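Local atomic coordinates of Lmo0181 protein (Listeria monocytogenes serovar 1/2a, PDB entry 5F7V), a protein that binds the cyclic glucan cycloalternan and probably delivers it, as the lipid-anchored receptor of an ABC transporter, for uptake into the cell. Residues Ile133-Phe139 with Phe240-Ala246; Val170-Ser174 with Lys223-Ser227; Ala186-Ser192 with Glu207-Ala211. One frame throughout, in Å; residues are numbered along the deposited sequence.

Interaction 1: residues Ile133-Phe139 with Phe240-Ala246; sequences IYNKDLF and FMNGQIA
A chi1 of -176° carries the F240 ring away from its own backbone N and over to strand 119-135, where its CZ meets CG2 of I133 at 3.7 Å; the two side chains cross at about a right angle. The contact is where this strand runs into helix 136-142 and pairs antiparallel with strand 245-251, in the solute-binding fold of the family. N135 ends the strand and N-caps the helix. Its OD1 accepts from L138 N at 3.0 Å, the donor lying well above the carbonyl plane, while its backbone N donates to A246 O at 2.9 Å in a nearly straight bond (164°). The amide of N135 is held from its other end by a water, which accepts from ND2 and donates to the carbonyls of F240 and I245. Helix 236-241 stops just before strand 245-251 in a Schellman motif whose C-prime residue, G243, has positive phi, and CD1 of L138 rests 3.7 Å from G243 O. A246 sits between two side chains of the new helix, its CB touching CD1 of L138 and CE1 of F139. F263 meets the F240 ring edge-to-face, F258 with planes about 45° apart. A246 O is shared further: CE1 of F139 brings its ring edge, in plane, to 3.6 Å from that oxygen, and Y134 CA makes a CA-H...O contact with it at 3.1 Å.

Interaction 2: residues Val170-Ser174 with Lys223-Ser227; sequences VWGTS and KVAPS
The indole of W171 lies over the ring of P226, whose CB sits above the centre of the six-membered ring, 3.8 Å from the centroid and only 12° off the ring normal. This is a CH-pi contact of proline on one face of the indole, and it joins strand 171-174, which pairs in parallel with strand 245-251 in the sheet of the solute-binding fold, to the loop between helices 206-220 and 228-231. CG of W171 is anti to its own carbonyl carbon (chi1 -72°), which directs the indole toward the loop; P226 CD then comes to 3.6 Å from W171 CG, at the root of the ring system. V224 C and K223 O lie instead near the indole plane, at its edge. Beyond the corner that the chain turns at G172, the backbones meet: T173 N donates to V224 O at 3.0 Å, and T173 O in turn takes a CA-H...O contact from A225 CA, also at 3.0 Å. The methyl CG2 of T173 packs on CG2 of V224 at 3.9 Å, while its hydroxyl, anti to the backbone N, is hydrogen-bonded to E156 of helix 153-163. The same helix, through A160 and K161, touches V224. At the end of the strand S174 reaches the loop through a water, which lies 2.9 Å from S174 OG and donates a hydrogen bond to P226 O.

Interaction 3: residues Ala186-Ser192 with Glu207-Ala211; sequences AAQNGGS and ENVEA
The side-chain amide of N189 points its ND2 at helix 206-220, and both of that nitrogen's acceptors, E207 O and E210 OE1, lie in the amide plane; the carboxylate of E210 is turned 69° from this plane. The setting is a Schellman motif ending helix 179-187, with G190 of positive phi as its C-prime residue, packed against the first turns of the next helix in the solute-binding fold. The bond from ND2 to E207 O is 3.0 Å long and nearly straight (170°). That to E210 OE1, 3.1 Å, meets the oxygen from above the carboxylate plane. With two bonds from ND2 and OD1 taken by N273, the rotation of the amide is fixed. E207 O accepts a second time, from A211 N within its helix. The carboxamide of N208 faces the other end of the turn. Its OD1 rests against CB of A186, and its ND2 donates to S192 O at 3.1 Å, from above that carbonyl plane and with a strongly bent geometry; the same nitrogen also donates to I203 O. The helix places CB of E207 3.4 Å from N189 O. From there the side chain bends back over the turn: its CG lies between backbone N and carbonyl carbon (chi1 64°), a torsion that brings it to 3.7 Å from G191 CA. A211 closes the helix side with its CB against A186 CA, and W153 of helix 153-163 touches both N189 and A211. In the turn itself, A186 O accepts from G191 N and N189 N, which reach it from opposite faces of its plane. Next to it, G191 CA lies 3.2 Å from N208 OD1.

Interactions 1 and 2 are direct neighbours, with centres about 11 Å apart. Strands 245-251 and 171-174 pair in one sheet, Q244 O accepting from W171 N at 2.8 Å and A246 N donating to W171 O at 2.9 Å in probable hydrogen bonds. Interaction 3 lies apart, its centre about 27 Å from that of interaction 1 and 21 Å from that of interaction 2, on helices 179-187 and 206-220. Along the chain the three are nested, 3 within 2 and 2 within 1. Interactions 1 and 2 share the sheet, while 3 packs helices elsewhere in the same solute-binding region; side chains of S174, I245 and A186 lie about 7, 9 and 12 Å from bound glucose.

Interaction 1: residues Ile133-Phe139 with Phe240-Ala246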
loop_
_atom_site.group_PDB
_atom_site.type_symbol
_atom_site.label_atom_id
_atom_site.label_comp_id
_atom_site.label_asym_id
_atom_site.label_seq_id
_atom_site.Cartn_x
_atom_site.Cartn_y
_atom_site.Cartn_z
ATOM N N ILE A 133 8.638 4.839 10.341
ATOM C CA ILE A 133 9.077 6.214 10.159
ATOM C C ILE A 133 9.163 6.828 11.551
ATOM O O ILE A 133 8.195 6.737 12.318
ATOM C CB ILE A 133 8.109 6.999 9.279
ATOM C CG1 ILE A 133 7.882 6.260 7.952
ATOM C CG2 ILE A 133 8.654 8.419 9.074
ATOM C CD1 ILE A 133 7.188 7.058 6.904
ATOM N N TYR A 134 10.285 7.403 11.938
ATOM C CA TYR A 134 10.429 7.832 13.311
ATOM C C TYR A 134 10.936 9.254 13.403
ATOM O O TYR A 134 11.691 9.758 12.566
ATOM C CB TYR A 134 11.310 6.865 14.106
ATOM C CG TYR A 134 12.737 6.688 13.672
ATOM C CD1 TYR A 134 13.080 5.753 12.704
ATOM C CD2 TYR A 134 13.779 7.423 14.219
ATOM C CE1 TYR A 134 14.398 5.537 12.300
ATOM C CE2 TYR A 134 15.079 7.218 13.823
ATOM C CZ TYR A 134 15.388 6.295 12.859
ATOM O OH TYR A 134 16.708 6.119 12.535
ATOM N N ASN A 135 10.446 9.924 14.443
ATOM C CA ASN A 135 10.767 11.308 14.777
ATOM C C ASN A 135 12.018 11.286 15.642
ATOM O O ASN A 135 11.968 10.973 16.832
ATOM C CB ASN A 135 9.574 11.939 15.477
ATOM C CG ASN A 135 9.774 13.364 15.924
ATOM O OD1 ASN A 135 10.893 13.798 16.162
ATOM N ND2 ASN A 135 8.667 14.090 16.024
ATOM N N LYS A 136 13.153 11.664 15.043
ATOM C CA LYS A 136 14.432 11.617 15.731
ATOM C C LYS A 136 14.483 12.625 16.881
ATOM O O LYS A 136 15.154 12.344 17.881
ATOM C CB LYS A 136 15.560 11.930 14.772
ATOM C CG LYS A 136 15.829 10.877 13.702
ATOM C CD LYS A 136 16.770 11.370 12.629
ATOM C CE LYS A 136 18.161 11.510 13.178
ATOM N NZ LYS A 136 19.096 11.909 12.097
ATOM N N ASP A 137 13.779 13.738 16.750
ATOM C CA ASP A 137 13.773 14.769 17.806
ATOM C C ASP A 137 13.142 14.166 19.059
ATOM O O ASP A 137 13.665 14.359 20.168
ATOM C CB ASP A 137 12.959 16.019 17.413
ATOM C CG ASP A 137 13.566 16.893 16.345
ATOM O OD1 ASP A 137 14.524 16.484 15.678
ATOM O OD2 ASP A 137 13.080 18.045 16.251
ATOM N N LEU A 138 12.029 13.447 18.927
ATOM C CA LEU A 138 11.422 12.814 20.078
ATOM C C LEU A 138 12.299 11.742 20.710
ATOM O O LEU A 138 12.424 11.643 21.929
ATOM C CB LEU A 138 10.048 12.232 19.741
ATOM C CG LEU A 138 8.899 13.228 19.538
ATOM C CD1 LEU A 138 7.690 12.501 18.981
ATOM C CD2 LEU A 138 8.573 13.960 20.834
ATOM N N PHE A 139 12.946 10.933 19.878
ATOM C CA PHE A 139 13.865 9.922 20.404
ATOM C C PHE A 139 14.993 10.566 21.193
ATOM O O PHE A 139 15.343 10.161 22.315
ATOM C CB PHE A 139 14.443 9.067 19.281
ATOM C CG PHE A 139 13.592 7.881 18.901
ATOM C CD1 PHE A 139 12.389 8.017 18.204
ATOM C CD2 PHE A 139 13.990 6.601 19.281
ATOM C CE1 PHE A 139 11.655 6.904 17.860
ATOM C CE2 PHE A 139 13.236 5.481 18.925
ATOM C CZ PHE A 139 12.058 5.628 18.238
ATOM N N PHE A 240 1.445 12.608 13.428
ATOM C CA PHE A 240 2.909 12.549 13.216
ATOM C C PHE A 240 3.498 13.891 12.786
ATOM O O PHE A 240 4.504 14.351 13.356
ATOM C CB PHE A 240 3.252 11.437 12.207
ATOM C CG PHE A 240 4.738 11.234 11.999
ATOM C CD1 PHE A 240 5.472 10.517 12.942
ATOM C CD2 PHE A 240 5.411 11.769 10.903
ATOM C CE1 PHE A 240 6.816 10.315 12.781
ATOM C CE2 PHE A 240 6.787 11.552 10.756
ATOM C CZ PHE A 240 7.470 10.825 11.689
ATOM N N MET A 241 2.864 14.551 11.812
ATOM C CA MET A 241 3.270 15.909 11.433
ATOM C C MET A 241 3.172 16.911 12.561
ATOM O O MET A 241 3.969 17.841 12.567
ATOM C CB MET A 241 2.421 16.373 10.248
ATOM C CG MET A 241 2.891 15.678 8.972
ATOM S SD MET A 241 4.500 16.254 8.361
ATOM C CE MET A 241 4.251 17.857 7.598
ATOM N N ASN A 242 2.245 16.709 13.494
ATOM C CA ASN A 242 2.045 17.573 14.658
ATOM C C ASN A 242 2.983 17.206 15.810
ATOM O O ASN A 242 2.791 17.784 16.888
ATOM C CB ASN A 242 0.560 17.522 15.079
ATOM C CG ASN A 242 0.093 18.761 15.864
ATOM O OD1 ASN A 242 0.430 19.872 15.487
ATOM N ND2 ASN A 242 -0.718 18.564 16.900
ATOM N N GLY A 243 4.003 16.373 15.577
ATOM C CA GLY A 243 4.952 16.044 16.625
ATOM C C GLY A 243 4.458 15.112 17.698
ATOM O O GLY A 243 5.042 15.073 18.796
ATOM N N GLN A 244 3.359 14.405 17.469
ATOM C CA GLN A 244 2.695 13.648 18.532
ATOM C C GLN A 244 2.948 12.130 18.457
ATOM O O GLN A 244 2.358 11.410 19.268
ATOM C CB GLN A 244 1.191 13.880 18.498
ATOM C CG GLN A 244 0.785 15.307 18.838
ATOM C CD GLN A 244 -0.712 15.434 18.791
ATOM O OE1 GLN A 244 -1.275 15.958 17.806
ATOM N NE2 GLN A 244 -1.353 14.913 19.797
ATOM N N ILE A 245 3.712 11.611 17.487
ATOM C CA ILE A 245 3.944 10.172 17.332
ATOM C C ILE A 245 5.439 9.924 17.104
ATOM O O ILE A 245 6.015 10.413 16.140
ATOM C CB ILE A 245 3.071 9.607 16.196
ATOM C CG1 ILE A 245 1.571 9.750 16.468
ATOM C CG2 ILE A 245 3.461 8.165 15.915
ATOM C CD1 ILE A 245 0.627 9.334 15.368
ATOM N N ALA A 246 6.070 9.143 17.969
ATOM C CA ALA A 246 7.492 8.883 17.782
ATOM C C ALA A 246 7.799 7.897 16.668
ATOM O O ALA A 246 8.800 8.076 15.974
ATOM C CB ALA A 246 8.106 8.394 19.087
HETATM O O HOH W 1 5.906 13.146 15.492
#

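Interaction 2: residues Val170-Ser174 with Lys223-Ser227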
loop_
_atom_site.group_PDB
_atom_site.type_symbol
_atom_site.label_atom_id
_atom_site.label_comp_id
_atom_site.label_asym_id
_atom_site.label_seq_id
_atom_site.Cartn_x
_atom_site.Cartn_y
_atom_site.Cartn_z
ATOM N N VAL A 170 1.713 12.943 23.475
ATOM C CA VAL A 170 2.708 12.282 22.614
ATOM C C VAL A 170 2.592 10.780 22.829
ATOM O O VAL A 170 2.598 10.308 23.965
ATOM C CB VAL A 170 4.134 12.780 22.899
ATOM C CG1 VAL A 170 5.170 11.966 22.136
ATOM C CG2 VAL A 170 4.280 14.254 22.598
ATOM N N TRP A 171 2.462 10.070 21.719
ATOM C CA TRP A 171 2.434 8.606 21.732
ATOM C C TRP A 171 3.709 8.056 21.136
ATOM O O TRP A 171 4.278 8.600 20.203
ATOM C CB TRP A 171 1.200 8.097 20.958
ATOM C CG TRP A 171 -0.116 8.307 21.634
ATOM C CD1 TRP A 171 -0.738 7.505 22.573
ATOM C CD2 TRP A 171 -0.978 9.422 21.441
ATOM N NE1 TRP A 171 -1.925 8.058 22.942
ATOM C CE2 TRP A 171 -2.085 9.254 22.280
ATOM C CE3 TRP A 171 -0.919 10.554 20.619
ATOM C CZ2 TRP A 171 -3.119 10.168 22.336
ATOM C CZ3 TRP A 171 -1.960 11.463 20.679
ATOM C CH2 TRP A 171 -3.033 11.250 21.503
ATOM N N GLY A 172 4.143 6.929 21.679
ATOM C CA GLY A 172 5.343 6.270 21.186
ATOM C C GLY A 172 5.215 5.610 19.824
ATOM O O GLY A 172 6.208 5.565 19.093
ATOM N N THR A 173 4.020 5.143 19.471
ATOM C CA THR A 173 3.875 4.433 18.195
ATOM C C THR A 173 2.484 4.557 17.635
ATOM O O THR A 173 1.541 4.903 18.328
ATOM C CB THR A 173 4.321 2.999 18.378
ATOM O OG1 THR A 173 4.529 2.383 17.094
ATOM C CG2 THR A 173 3.346 2.145 19.185
ATOM N N SER A 174 2.362 4.245 16.361
ATOM C CA SER A 174 1.056 4.152 15.726
ATOM C C SER A 174 1.200 3.194 14.552
ATOM O O SER A 174 2.141 3.284 13.750
ATOM C CB SER A 174 0.592 5.505 15.196
ATOM O OG SER A 174 -0.718 5.344 14.636
ATOM N N LYS A 223 -1.343 1.852 26.167
ATOM C CA LYS A 223 -1.720 3.184 25.712
ATOM C C LYS A 223 -0.555 3.978 25.152
ATOM O O LYS A 223 -0.418 5.149 25.386
ATOM C CB LYS A 223 -2.474 3.937 26.821
ATOM C CG LYS A 223 -3.724 3.197 27.299
ATOM C CD LYS A 223 -4.594 4.065 28.195
ATOM C CE LYS A 223 -4.048 3.978 29.589
ATOM N NZ LYS A 223 -4.885 4.762 30.535
ATOM N N VAL A 224 0.272 3.273 24.399
ATOM C CA VAL A 224 1.410 3.878 23.701
ATOM C C VAL A 224 1.104 4.283 22.261
ATOM O O VAL A 224 1.957 4.869 21.600
ATOM C CB VAL A 224 2.638 2.965 23.707
ATOM C CG1 VAL A 224 3.058 2.673 25.128
ATOM C CG2 VAL A 224 2.404 1.674 22.942
ATOM N N ALA A 225 -0.114 4.002 21.795
ATOM C CA ALA A 225 -0.573 4.281 20.434
ATOM C C ALA A 225 -1.928 4.972 20.544
ATOM O O ALA A 225 -2.738 4.576 21.400
ATOM C CB ALA A 225 -0.658 3.004 19.642
ATOM N N PRO A 226 -2.187 5.983 19.693
ATOM C CA PRO A 226 -3.462 6.690 19.797
ATOM C C PRO A 226 -4.643 5.795 19.409
ATOM O O PRO A 226 -4.543 4.996 18.457
ATOM C CB PRO A 226 -3.273 7.871 18.842
ATOM C CG PRO A 226 -2.237 7.414 17.874
ATOM C CD PRO A 226 -1.289 6.594 18.690
ATOM N N SER A 227 -5.749 5.913 20.126
ATOM C CA SER A 227 -6.934 5.127 19.852
ATOM C C SER A 227 -7.771 5.747 18.766
ATOM O O SER A 227 -7.529 6.882 18.376
ATOM C CB SER A 227 -7.779 5.064 21.086
ATOM O OG SER A 227 -8.336 6.331 21.341
HETATM O O HOH W 2 -2.469 4.205 16.625
#

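Interaction 3: residues Ala186-Ser192 with Glu207-Ala211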
loop_
_atom_site.group_PDB
_atom_site.type_symbol
_atom_site.label_atom_id
_atom_site.label_comp_id
_atom_site.label_asym_id
_atom_site.label_seq_id
_atom_site.Cartn_x
_atom_site.Cartn_y
_atom_site.Cartn_z
ATOM N N ALA A 186 0.604 -10.760 11.241
ATOM C CA ALA A 186 0.462 -12.224 11.463
ATOM C C ALA A 186 1.676 -12.991 10.969
ATOM O O ALA A 186 2.214 -13.842 11.686
ATOM C CB ALA A 186 -0.793 -12.724 10.775
ATOM N N ALA A 187 2.153 -12.627 9.777
ATOM C CA ALA A 187 3.347 -13.298 9.244
ATOM C C ALA A 187 4.581 -13.047 10.067
ATOM O O ALA A 187 5.462 -13.904 10.128
ATOM C CB ALA A 187 3.565 -12.847 7.806
ATOM N N GLN A 188 4.666 -11.909 10.745
ATOM C CA GLN A 188 5.768 -11.680 11.680
ATOM C C GLN A 188 5.799 -12.607 12.897
ATOM O O GLN A 188 6.788 -12.653 13.620
ATOM C CB GLN A 188 5.707 -10.221 12.164
ATOM C CG GLN A 188 6.023 -9.182 11.087
ATOM C CD GLN A 188 5.678 -7.772 11.487
ATOM O OE1 GLN A 188 5.210 -7.484 12.591
ATOM N NE2 GLN A 188 5.877 -6.889 10.528
ATOM N N ASN A 189 4.714 -13.337 13.113
ATOM C CA ASN A 189 4.581 -14.345 14.151
ATOM C C ASN A 189 4.328 -15.736 13.573
ATOM O O ASN A 189 3.922 -16.632 14.291
ATOM C CB ASN A 189 3.473 -13.957 15.135
ATOM C CG ASN A 189 3.788 -14.319 16.564
ATOM O OD1 ASN A 189 4.941 -14.310 16.973
ATOM N ND2 ASN A 189 2.777 -14.618 17.352
ATOM N N GLY A 190 4.621 -15.928 12.291
ATOM C CA GLY A 190 4.524 -17.248 11.656
ATOM C C GLY A 190 3.126 -17.635 11.258
ATOM O O GLY A 190 2.915 -18.787 10.853
ATOM N N GLY A 191 2.218 -16.678 11.277
ATOM C CA GLY A 191 0.801 -16.898 10.929
ATOM C C GLY A 191 0.471 -16.533 9.500
ATOM O O GLY A 191 1.283 -16.019 8.761
ATOM N N SER A 192 -0.776 -16.768 9.126
ATOM C CA SER A 192 -1.229 -16.400 7.801
ATOM C C SER A 192 -2.730 -16.282 7.818
ATOM O O SER A 192 -3.392 -16.653 8.792
ATOM C CB SER A 192 -0.794 -17.451 6.782
ATOM O OG SER A 192 -1.354 -18.686 7.129
ATOM N N GLU A 207 -1.065 -18.100 17.081
ATOM C CA GLU A 207 -0.010 -17.127 16.832
ATOM C C GLU A 207 -0.637 -15.839 16.331
ATOM O O GLU A 207 -0.087 -14.760 16.592
ATOM C CB GLU A 207 1.049 -17.686 15.863
ATOM C CG GLU A 207 0.652 -18.019 14.442
ATOM C CD GLU A 207 0.057 -19.392 14.262
ATOM O OE1 GLU A 207 -0.417 -20.069 15.195
ATOM O OE2 GLU A 207 0.070 -19.795 13.082
ATOM N N ASN A 208 -1.758 -15.925 15.625
ATOM C CA ASN A 208 -2.432 -14.720 15.127
ATOM C C ASN A 208 -3.143 -13.998 16.247
ATOM O O ASN A 208 -3.168 -12.769 16.265
ATOM C CB ASN A 208 -3.431 -15.061 14.021
ATOM C CG ASN A 208 -2.738 -15.331 12.700
ATOM O OD1 ASN A 208 -1.501 -15.446 12.622
ATOM N ND2 ASN A 208 -3.535 -15.342 11.624
ATOM N N VAL A 209 -3.715 -14.706 17.220
ATOM C CA VAL A 209 -4.269 -14.037 18.393
ATOM C C VAL A 209 -3.159 -13.277 19.066
ATOM O O VAL A 209 -3.360 -12.129 19.466
ATOM C CB VAL A 209 -4.915 -15.043 19.367
ATOM C CG1 VAL A 209 -5.368 -14.343 20.646
ATOM C CG2 VAL A 209 -6.074 -15.785 18.720
ATOM N N GLU A 210 -1.979 -13.855 19.226
ATOM C CA GLU A 210 -0.876 -13.126 19.867
ATOM C C GLU A 210 -0.476 -11.905 19.063
ATOM O O GLU A 210 -0.205 -10.829 19.598
ATOM C CB GLU A 210 0.294 -14.093 20.028
ATOM C CG GLU A 210 1.428 -13.503 20.865
ATOM C CD GLU A 210 2.581 -14.443 21.134
ATOM O OE1 GLU A 210 2.778 -15.412 20.367
ATOM O OE2 GLU A 210 3.238 -14.227 22.193
ATOM N N ALA A 211 -0.425 -12.035 17.738
ATOM C CA ALA A 211 -0.049 -10.922 16.855
ATOM C C ALA A 211 -1.031 -9.771 16.944
ATOM O O ALA A 211 -0.650 -8.601 17.015
ATOM C CB ALA A 211 0.106 -11.374 15.409
#